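Local coordinates for probable transcriptional regulator (Pseudomonas aeruginosa, PDB 2NNN), which probably binds DNA as a dimer and regulates transcription, as a winged-helix protein of the MarR family, at residues 11-14 against 15-18; 67-70 against 71-75; 74-78 against 79-83. All coordinates share one frame; numbering follows the deposited sequence.

Contact 1 of 3, residues 11-14 against 15-18; sequences DQIG and FILR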
ATOM      1  N   ASP A  11       0.308  -0.119  16.752  1.00 45.12           N
ATOM      2  CA  ASP A  11      -1.147  -0.209  16.884  1.00 44.72           C
ATOM      3  C   ASP A  11      -1.870   0.581  15.796  1.00 43.86           C
ATOM      4  O   ASP A  11      -3.069   0.394  15.575  1.00 44.40           O
ATOM      5  CB  ASP A  11      -1.583   0.305  18.254  1.00 44.89           C
ATOM      6  CG  ASP A  11      -0.995  -0.510  19.385  1.00 46.19           C
ATOM      7  OD1 ASP A  11      -0.895  -1.753  19.245  1.00 46.69           O
ATOM      8  OD2 ASP A  11      -0.628   0.098  20.414  1.00 48.32           O
ATOM      9  N   GLN A  12      -1.153   1.472  15.123  1.00 42.46           N
ATOM     10  CA  GLN A  12      -1.778   2.313  14.111  1.00 40.76           C
ATOM     11  C   GLN A  12      -2.110   1.458  12.914  1.00 39.39           C
ATOM     12  O   GLN A  12      -1.238   0.798  12.359  1.00 39.54           O
ATOM     13  CB  GLN A  12      -0.863   3.481  13.723  1.00 40.87           C
ATOM     14  CG  GLN A  12      -0.467   4.363  14.896  1.00 41.38           C
ATOM     15  CD  GLN A  12      -1.634   4.644  15.834  1.00 43.18           C
ATOM     16  OE1 GLN A  12      -2.646   5.240  15.435  1.00 44.82           O
ATOM     17  NE2 GLN A  12      -1.505   4.202  17.085  1.00 42.23           N
ATOM     18  N   ILE A  13      -3.380   1.458  12.531  1.00 38.07           N
ATOM     19  CA  ILE A  13      -3.859   0.642  11.427  1.00 36.67           C
ATOM     20  C   ILE A  13      -3.235   1.000  10.077  1.00 36.03           C
ATOM     21  O   ILE A  13      -3.116   0.148   9.208  1.00 36.79           O
ATOM     22  CB  ILE A  13      -5.405   0.606  11.370  1.00 36.75           C
ATOM     23  CG1 ILE A  13      -5.898  -0.558  10.495  1.00 35.64           C
ATOM     24  CG2 ILE A  13      -5.969   1.948  10.909  1.00 37.42           C
ATOM     25  CD1 ILE A  13      -5.738  -1.919  11.143  1.00 33.67           C
ATOM     26  N   GLY A  14      -2.797   2.237   9.907  1.00 35.07           N
ATOM     27  CA  GLY A  14      -2.077   2.621   8.688  1.00 34.82           C
ATOM     28  C   GLY A  14      -0.739   1.920   8.507  1.00 34.33           C
ATOM     29  O   GLY A  14      -0.430   1.439   7.428  1.00 34.57           O
ATOM     30  N   PHE A  15       0.048   1.866   9.576  1.00 34.26           N
ATOM     31  CA  PHE A  15       1.335   1.159   9.600  1.00 33.82           C
ATOM     32  C   PHE A  15       1.130  -0.332   9.298  1.00 33.43           C
ATOM     33  O   PHE A  15       1.848  -0.918   8.484  1.00 33.32           O
ATOM     34  CB  PHE A  15       1.983   1.365  10.979  1.00 33.65           C
ATOM     35  CG  PHE A  15       3.358   0.767  11.124  1.00 35.01           C
ATOM     36  CD1 PHE A  15       4.313   0.875  10.100  1.00 34.77           C
ATOM     37  CD2 PHE A  15       3.721   0.127  12.308  1.00 35.97           C
ATOM     38  CE1 PHE A  15       5.568   0.324  10.237  1.00 33.62           C
ATOM     39  CE2 PHE A  15       4.996  -0.426  12.456  1.00 36.15           C
ATOM     40  CZ  PHE A  15       5.921  -0.321  11.423  1.00 34.76           C
ATOM     41  N   ILE A  16       0.125  -0.923   9.945  1.00 32.74           N
ATOM     42  CA  ILE A  16      -0.244  -2.322   9.758  1.00 32.11           C
ATOM     43  C   ILE A  16      -0.665  -2.589   8.309  1.00 31.67           C
ATOM     44  O   ILE A  16      -0.176  -3.515   7.689  1.00 31.21           O
ATOM     45  CB  ILE A  16      -1.378  -2.720  10.748  1.00 32.48           C
ATOM     46  CG1 ILE A  16      -0.914  -2.510  12.209  1.00 32.83           C
ATOM     47  CG2 ILE A  16      -1.852  -4.162  10.502  1.00 31.30           C
ATOM     48  CD1 ILE A  16      -1.961  -2.869  13.263  1.00 32.48           C
ATOM     49  N   LEU A  17      -1.554  -1.753   7.768  1.00 31.59           N
ATOM     50  CA  LEU A  17      -1.972  -1.872   6.361  1.00 30.90           C
ATOM     51  C   LEU A  17      -0.809  -1.816   5.397  1.00 30.40           C
ATOM     52  O   LEU A  17      -0.750  -2.607   4.475  1.00 30.72           O
ATOM     53  CB  LEU A  17      -3.002  -0.807   5.985  1.00 30.67           C
ATOM     54  CG  LEU A  17      -4.405  -1.006   6.531  1.00 29.72           C
ATOM     55  CD1 LEU A  17      -5.258   0.226   6.187  1.00 28.82           C
ATOM     56  CD2 LEU A  17      -4.991  -2.294   5.984  1.00 28.02           C
ATOM     57  N   ARG A  18       0.121  -0.896   5.625  1.00 30.65           N
ATOM     58  CA  ARG A  18       1.309  -0.763   4.775  1.00 30.78           C
ATOM     59  C   ARG A  18       2.164  -2.025   4.798  1.00 30.85           C
ATOM     60  O   ARG A  18       2.612  -2.503   3.756  1.00 31.29           O
ATOM     61  CB  ARG A  18       2.147   0.458   5.184  1.00 30.67           C
ATOM     62  CG  ARG A  18       3.451   0.548   4.402  1.00 31.22           C
ATOM     63  CD  ARG A  18       4.080   1.934   4.405  1.00 32.40           C
ATOM     64  NE  ARG A  18       4.617   2.400   5.697  1.00 34.24           N
ATOM     65  CZ  ARG A  18       5.713   1.935   6.307  1.00 33.96           C
ATOM     66  NH1 ARG A  18       6.404   0.927   5.794  1.00 33.04           N
ATOM     67  NH2 ARG A  18       6.109   2.479   7.457  1.00 32.47           N
TER

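Contact 2 of 3, residues 67-70 against 71-75; sequences ATIK and GVVER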
ATOM      1  N   ALA A  67      -4.006   8.905 -14.609  1.00 38.76           N
ATOM      2  CA  ALA A  67      -2.550   8.853 -14.776  1.00 39.06           C
ATOM      3  C   ALA A  67      -1.958   7.470 -14.437  1.00 39.40           C
ATOM      4  O   ALA A  67      -1.073   6.988 -15.143  1.00 40.13           O
ATOM      5  CB  ALA A  67      -1.878   9.942 -13.944  1.00 38.63           C
ATOM      6  N   THR A  68      -2.449   6.841 -13.370  1.00 39.34           N
ATOM      7  CA  THR A  68      -1.994   5.509 -12.976  1.00 39.07           C
ATOM      8  C   THR A  68      -2.403   4.440 -13.982  1.00 39.26           C
ATOM      9  O   THR A  68      -1.561   3.671 -14.420  1.00 39.42           O
ATOM     10  CB  THR A  68      -2.492   5.121 -11.563  1.00 39.04           C
ATOM     11  OG1 THR A  68      -2.196   6.182 -10.655  1.00 38.86           O
ATOM     12  CG2 THR A  68      -1.808   3.848 -11.061  1.00 39.19           C
ATOM     13  N   ILE A  69      -3.686   4.389 -14.348  1.00 39.64           N
ATOM     14  CA  ILE A  69      -4.143   3.406 -15.320  1.00 39.78           C
ATOM     15  C   ILE A  69      -3.538   3.650 -16.687  1.00 40.71           C
ATOM     16  O   ILE A  69      -3.260   2.700 -17.412  1.00 41.37           O
ATOM     17  CB  ILE A  69      -5.687   3.274 -15.402  1.00 39.49           C
ATOM     18  CG1 ILE A  69      -6.073   1.994 -16.154  1.00 38.61           C
ATOM     19  CG2 ILE A  69      -6.328   4.501 -16.046  1.00 39.04           C
ATOM     20  CD1 ILE A  69      -5.761   0.708 -15.405  1.00 39.24           C
ATOM     21  N   LYS A  70      -3.324   4.921 -17.029  1.00 41.66           N
ATOM     22  CA  LYS A  70      -2.679   5.294 -18.284  1.00 42.49           C
ATOM     23  C   LYS A  70      -1.375   4.516 -18.474  1.00 42.78           C
ATOM     24  O   LYS A  70      -1.136   3.941 -19.531  1.00 42.77           O
ATOM     25  CB  LYS A  70      -2.388   6.791 -18.303  1.00 42.57           C
ATOM     26  CG  LYS A  70      -1.973   7.320 -19.668  1.00 45.06           C
ATOM     27  CD  LYS A  70      -1.665   8.814 -19.621  1.00 47.22           C
ATOM     28  CE  LYS A  70      -0.909   9.261 -20.866  1.00 49.63           C
ATOM     29  NZ  LYS A  70      -1.828   9.517 -22.019  1.00 51.44           N
ATOM     30  N   GLY A  71      -0.552   4.486 -17.429  1.00 43.09           N
ATOM     31  CA  GLY A  71       0.789   3.941 -17.521  1.00 43.25           C
ATOM     32  C   GLY A  71       0.832   2.434 -17.330  1.00 43.53           C
ATOM     33  O   GLY A  71       1.716   1.761 -17.869  1.00 43.99           O
ATOM     34  N   VAL A  72      -0.103   1.899 -16.551  1.00 43.21           N
ATOM     35  CA  VAL A  72      -0.256   0.460 -16.465  1.00 43.05           C
ATOM     36  C   VAL A  72      -0.627  -0.091 -17.848  1.00 43.67           C
ATOM     37  O   VAL A  72      -0.012  -1.058 -18.317  1.00 43.75           O
ATOM     38  CB  VAL A  72      -1.302   0.050 -15.394  1.00 42.94           C
ATOM     39  CG1 VAL A  72      -1.879  -1.335 -15.689  1.00 41.47           C
ATOM     40  CG2 VAL A  72      -0.693   0.111 -14.013  1.00 41.45           C
ATOM     41  N   VAL A  73      -1.616   0.530 -18.500  1.00 44.10           N
ATOM     42  CA  VAL A  73      -2.066   0.079 -19.822  1.00 44.55           C
ATOM     43  C   VAL A  73      -0.955   0.227 -20.871  1.00 45.21           C
ATOM     44  O   VAL A  73      -0.795  -0.633 -21.734  1.00 44.85           O
ATOM     45  CB  VAL A  73      -3.370   0.784 -20.275  1.00 44.42           C
ATOM     46  CG1 VAL A  73      -3.657   0.517 -21.754  1.00 43.95           C
ATOM     47  CG2 VAL A  73      -4.546   0.319 -19.440  1.00 43.80           C
ATOM     48  N   GLU A  74      -0.177   1.300 -20.774  1.00 46.22           N
ATOM     49  CA  GLU A  74       0.956   1.496 -21.680  1.00 47.92           C
ATOM     50  C   GLU A  74       2.058   0.449 -21.495  1.00 48.04           C
ATOM     51  O   GLU A  74       2.582  -0.068 -22.478  1.00 48.34           O
ATOM     52  CB  GLU A  74       1.503   2.924 -21.589  1.00 47.59           C
ATOM     53  CG  GLU A  74       0.625   3.936 -22.327  1.00 49.23           C
ATOM     54  CD  GLU A  74       0.926   5.394 -21.975  1.00 50.22           C
ATOM     55  OE1 GLU A  74       1.920   5.653 -21.253  1.00 52.97           O
ATOM     56  OE2 GLU A  74       0.163   6.289 -22.430  1.00 53.89           O
ATOM     57  N   ARG A  75       2.382   0.119 -20.244  1.00 48.70           N
ATOM     58  CA  ARG A  75       3.336  -0.953 -19.950  1.00 49.61           C
ATOM     59  C   ARG A  75       2.810  -2.333 -20.348  1.00 49.12           C
ATOM     60  O   ARG A  75       3.567  -3.184 -20.793  1.00 49.53           O
ATOM     61  CB  ARG A  75       3.755  -0.930 -18.481  1.00 49.42           C
ATOM     62  CG  ARG A  75       4.637   0.271 -18.128  1.00 51.45           C
ATOM     63  CD  ARG A  75       4.900   0.379 -16.632  1.00 52.18           C
ATOM     64  NE  ARG A  75       3.662   0.549 -15.861  1.00 58.23           N
ATOM     65  CZ  ARG A  75       3.580   0.462 -14.535  1.00 59.87           C
ATOM     66  NH1 ARG A  75       4.664   0.197 -13.805  1.00 61.97           N
ATOM     67  NH2 ARG A  75       2.413   0.626 -13.934  1.00 60.55           N
TER

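Contact 3 of 3, residues 74-78 against 79-83; sequences ERLDK and RGLIQ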
ATOM      1  N   GLU A  74      -0.177   1.300 -20.774  1.00 46.22           N
ATOM      2  CA  GLU A  74       0.956   1.496 -21.680  1.00 47.92           C
ATOM      3  C   GLU A  74       2.058   0.449 -21.495  1.00 48.04           C
ATOM      4  O   GLU A  74       2.582  -0.068 -22.478  1.00 48.34           O
ATOM      5  CB  GLU A  74       1.503   2.924 -21.589  1.00 47.59           C
ATOM      6  CG  GLU A  74       0.625   3.936 -22.327  1.00 49.23           C
ATOM      7  CD  GLU A  74       0.926   5.394 -21.975  1.00 50.22           C
ATOM      8  OE1 GLU A  74       1.920   5.653 -21.253  1.00 52.97           O
ATOM      9  OE2 GLU A  74       0.163   6.289 -22.430  1.00 53.89           O
ATOM     10  N   ARG A  75       2.382   0.119 -20.244  1.00 48.70           N
ATOM     11  CA  ARG A  75       3.336  -0.953 -19.950  1.00 49.61           C
ATOM     12  C   ARG A  75       2.810  -2.333 -20.348  1.00 49.12           C
ATOM     13  O   ARG A  75       3.567  -3.184 -20.793  1.00 49.53           O
ATOM     14  CB  ARG A  75       3.755  -0.930 -18.481  1.00 49.42           C
ATOM     15  CG  ARG A  75       4.637   0.271 -18.128  1.00 51.45           C
ATOM     16  CD  ARG A  75       4.900   0.379 -16.632  1.00 52.18           C
ATOM     17  NE  ARG A  75       3.662   0.549 -15.861  1.00 58.23           N
ATOM     18  CZ  ARG A  75       3.580   0.462 -14.535  1.00 59.87           C
ATOM     19  NH1 ARG A  75       4.664   0.197 -13.805  1.00 61.97           N
ATOM     20  NH2 ARG A  75       2.413   0.626 -13.934  1.00 60.55           N
ATOM     21  N   LEU A  76       1.506  -2.540 -20.194  1.00 49.11           N
ATOM     22  CA  LEU A  76       0.831  -3.734 -20.692  1.00 48.73           C
ATOM     23  C   LEU A  76       0.856  -3.773 -22.234  1.00 49.27           C
ATOM     24  O   LEU A  76       0.829  -4.848 -22.839  1.00 49.06           O
ATOM     25  CB  LEU A  76      -0.609  -3.740 -20.176  1.00 48.74           C
ATOM     26  CG  LEU A  76      -1.196  -4.883 -19.334  1.00 48.20           C
ATOM     27  CD1 LEU A  76      -0.230  -5.418 -18.297  1.00 46.94           C
ATOM     28  CD2 LEU A  76      -2.496  -4.439 -18.665  1.00 47.70           C
ATOM     29  N   ASP A  77       0.923  -2.594 -22.859  1.00 50.03           N
ATOM     30  CA  ASP A  77       0.958  -2.474 -24.320  1.00 50.35           C
ATOM     31  C   ASP A  77       2.328  -2.836 -24.871  1.00 50.49           C
ATOM     32  O   ASP A  77       2.442  -3.657 -25.775  1.00 50.19           O
ATOM     33  CB  ASP A  77       0.568  -1.062 -24.761  1.00 50.49           C
ATOM     34  CG  ASP A  77       0.287  -0.972 -26.260  1.00 51.67           C
ATOM     35  OD1 ASP A  77       0.135  -2.032 -26.911  1.00 52.05           O
ATOM     36  OD2 ASP A  77       0.222   0.162 -26.789  1.00 52.03           O
ATOM     37  N   LYS A  78       3.359  -2.206 -24.314  1.00 50.94           N
ATOM     38  CA  LYS A  78       4.760  -2.522 -24.597  1.00 51.31           C
ATOM     39  C   LYS A  78       5.013  -4.041 -24.644  1.00 50.93           C
ATOM     40  O   LYS A  78       5.836  -4.513 -25.430  1.00 51.22           O
ATOM     41  CB  LYS A  78       5.643  -1.858 -23.532  1.00 51.35           C
ATOM     42  CG  LYS A  78       7.159  -1.879 -23.788  1.00 52.29           C
ATOM     43  CD  LYS A  78       7.939  -1.532 -22.505  1.00 52.78           C
ATOM     44  CE  LYS A  78       7.559  -0.143 -21.933  1.00 55.24           C
ATOM     45  NZ  LYS A  78       7.895   0.020 -20.475  1.00 56.04           N
ATOM     46  N   ARG A  79       4.297  -4.797 -23.815  1.00 50.26           N
ATOM     47  CA  ARG A  79       4.431  -6.254 -23.780  1.00 49.61           C
ATOM     48  C   ARG A  79       3.539  -6.982 -24.788  1.00 48.46           C
ATOM     49  O   ARG A  79       3.607  -8.204 -24.898  1.00 48.35           O
ATOM     50  CB  ARG A  79       4.163  -6.780 -22.366  1.00 49.95           C
ATOM     51  CG  ARG A  79       5.064  -6.170 -21.323  1.00 52.05           C
ATOM     52  CD  ARG A  79       4.584  -6.496 -19.937  1.00 56.36           C
ATOM     53  NE  ARG A  79       4.824  -7.903 -19.618  1.00 59.97           N
ATOM     54  CZ  ARG A  79       5.790  -8.346 -18.816  1.00 60.16           C
ATOM     55  NH1 ARG A  79       6.624  -7.494 -18.226  1.00 59.49           N
ATOM     56  NH2 ARG A  79       5.907  -9.651 -18.598  1.00 60.43           N
ATOM     57  N   GLY A  80       2.718  -6.239 -25.521  1.00 47.54           N
ATOM     58  CA  GLY A  80       1.807  -6.822 -26.514  1.00 46.49           C
ATOM     59  C   GLY A  80       0.531  -7.414 -25.931  1.00 45.93           C
ATOM     60  O   GLY A  80      -0.129  -8.230 -26.574  1.00 45.72           O
ATOM     61  N   LEU A  81       0.161  -6.991 -24.723  1.00 45.26           N
ATOM     62  CA  LEU A  81      -0.917  -7.662 -24.003  1.00 44.57           C
ATOM     63  C   LEU A  81      -2.287  -7.010 -24.146  1.00 44.84           C
ATOM     64  O   LEU A  81      -3.294  -7.586 -23.722  1.00 44.64           O
ATOM     65  CB  LEU A  81      -0.556  -7.854 -22.529  1.00 43.98           C
ATOM     66  CG  LEU A  81       0.751  -8.591 -22.204  1.00 42.77           C
ATOM     67  CD1 LEU A  81       0.896  -8.671 -20.699  1.00 41.73           C
ATOM     68  CD2 LEU A  81       0.830  -9.979 -22.849  1.00 38.83           C
ATOM     69  N   ILE A  82      -2.333  -5.820 -24.741  1.00 45.06           N
ATOM     70  CA  ILE A  82      -3.608  -5.129 -24.957  1.00 45.53           C
ATOM     71  C   ILE A  82      -3.797  -4.708 -26.408  1.00 46.08           C
ATOM     72  O   ILE A  82      -2.821  -4.588 -27.172  1.00 45.94           O
ATOM     73  CB  ILE A  82      -3.818  -3.895 -23.997  1.00 45.74           C
ATOM     74  CG1 ILE A  82      -2.702  -2.855 -24.135  1.00 45.79           C
ATOM     75  CG2 ILE A  82      -3.955  -4.328 -22.543  1.00 44.95           C
ATOM     76  CD1 ILE A  82      -3.110  -1.627 -24.908  1.00 46.60           C
ATOM     77  N   GLN A  83      -5.062  -4.510 -26.781  1.00 46.41           N
ATOM     78  CA  GLN A  83      -5.422  -3.890 -28.051  1.00 46.58           C
ATOM     79  C   GLN A  83      -6.388  -2.717 -27.819  1.00 46.79           C
ATOM     80  O   GLN A  83      -7.264  -2.753 -26.937  1.00 46.18           O
ATOM     81  CB  GLN A  83      -5.973  -4.920 -29.060  1.00 46.77           C
ATOM     82  CG  GLN A  83      -7.321  -5.561 -28.704  1.00 47.39           C
ATOM     83  CD  GLN A  83      -7.613  -6.905 -29.407  1.00 47.50           C
ATOM     84  OE1 GLN A  83      -8.676  -7.495 -29.183  1.00 48.69           O
ATOM     85  NE2 GLN A  83      -6.675  -7.394 -30.241  1.00 47.47           N
TER

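Contact 1 of 3, residues 11-14 against 15-18
Three backbone bonds join residues 11-14 to 15-18: Ile16 N donates to Gln12 O, Leu17 N to Ile13 O and Arg18 N to Gly14 O. The second is the shortest, with Leu17 N 2.9 Å from Ile13 O. The first lies in the carbonyl plane of Gln12, the residue at the N-cap, whose own amide NE2 turns back to Arg8 O. This is the first turn of helix 13-31, which belongs to the dimerisation region as in other MarR proteins; accordingly, Ile13 packs on Asn117 and Ile16 on Ile140 of the second subunit.

Side-chain carbons also pack on backbone oxygens. With CG1 of Ile16 anti to its carbonyl carbon (chi1 -59°), that branch doubles back and CG1 meets Gln12 O at 3.3 Å. One residue on, CG of Leu17 rests 3.2 Å from Ile13 O.

Apolar contacts link Ile13 to residues three and four places on. Ile13 CG1 lies 4.3 Å from Leu17 CG, and the methyls Ile13 CD1 and Ile16 CD1 meet more loosely, at 4.4 Å.

Arg18 sets CB beside Gly14 O, but its charged end leads away to the other subunit, where NH2 is hydrogen-bonded to Thr62 O of that second chain.

Contact 2 of 3, residues 67-70 against 71-75
The carboxylate of Glu74 reaches back one turn to the chain of Lys70, with OE2 3.5 Å from CE of Lys70 and 3.6 Å from its CG, while the guanidinium of Arg75 has Gly71 O and Val72 N at its edge, in plane, and of these two is bonded to the first alone. Both belong to helix 66-78, the recognition helix of the winged helix-turn-helix as the MarR fold is generally read, and both are exposed. Arg75 N and Arg75 NE grip Gly71 O from opposite faces of the carbonyl plane. The side-chain bond, NE to O at 3.0 Å, comes from 59° out of that plane and would restrict the swing of the arginine. By contrast the charge pair is long: Lys70 NZ stands 3.8 Å from Glu74 OE2, and much of the contact between the two is made by the lysine's methylene groups.

The buried side is carried by Ile69, which meets Ala43 of helix 38-50 and Leu58 of helix 55-61, by Val72 on Ala43 and by Val73 on Leu58. Gly71 N makes two weak bonds, to Ala67 O and Thr68 O, whereas Val72 N and Val73 N point almost straight at Thr68 O and Ile69 O. With CG1 of Val73 anti to the backbone N (chi1 168°), CG2 falls beside that nitrogen, back toward the isoleucine. There the two branched chains cross obliquely, CG2 of Val73 lying 3.4 Å from Ile69 O and 4.0 Å from Ile69 CG1.

Contact 3 of 3, residues 74-78 against 79-83
Leu81 N donates a hydrogen bond to Leu76 O at 2.9 Å, running nearly along the C=O axis. A second bond closes inside it, from Gly80 N to Asp77 O, modelled short at 2.6 Å and arriving well above the carbonyl plane, not on a lone pair. Together they turn the chain out of helix 66-78, and the positive phi of Gly80 (80°) lets the backbone swing away while Leu76 O and Asp77 O keep donors.

Apolar groups complete the turn. Leu76 and Leu81, the residues joined by the outer bond, cross at about a right angle and touch at their CD1 methyls, 4.2 Å apart; Leu81 CB also rests on Leu76 O. Ile82 lies across both Leu76 and Asp77. Its CG2 meets Leu76 CB at 4.1 Å, while CG1, placed between the backbone N and the carbonyl carbon (chi1 58°), comes to 3.7 Å from Asp77 CA. Its CD1 then reaches the carboxylate carbon CG of Asp77, also at 3.7 Å. The acid's charge is used elsewhere, in a salt bridge from OD2 to Arg84 farther along the strand. Arg79 folds back along the last turn, its CG 3.4 Å from Arg75 O.

Leu81 and Ile82 also press on Leu44 and Leu47 of helix 38-50. The two bonds and the positive phi of Gly80 define a Schellman motif, and the Leu76-Leu81 pair is the hydrophobic contact that often goes with it, leading, as in other MarR-type winged helix-turn-helix proteins, from what is probably the recognition helix into the wing.

Along the chain the three contacts come in the order 1, 2, 3. Contacts 2 and 3 share Glu74, Arg75 and helix 66-78, with centres about 10 Å apart; they touch where Val73 O packs on Ile82 CG1. One describes the body of that helix, the other its exit into strand 82-87, which pairs antiparallel with strand 93-98. Contact 1, on helix 13-31, stands apart, its centre about 28 Å from that of contact 2 and 34 Å from that of contact 3. It borders the second subunit, whereas the other two touch no other chain of the assembly, a separation consistent with distinct dimerisation and DNA-binding regions in a MarR-type regulator.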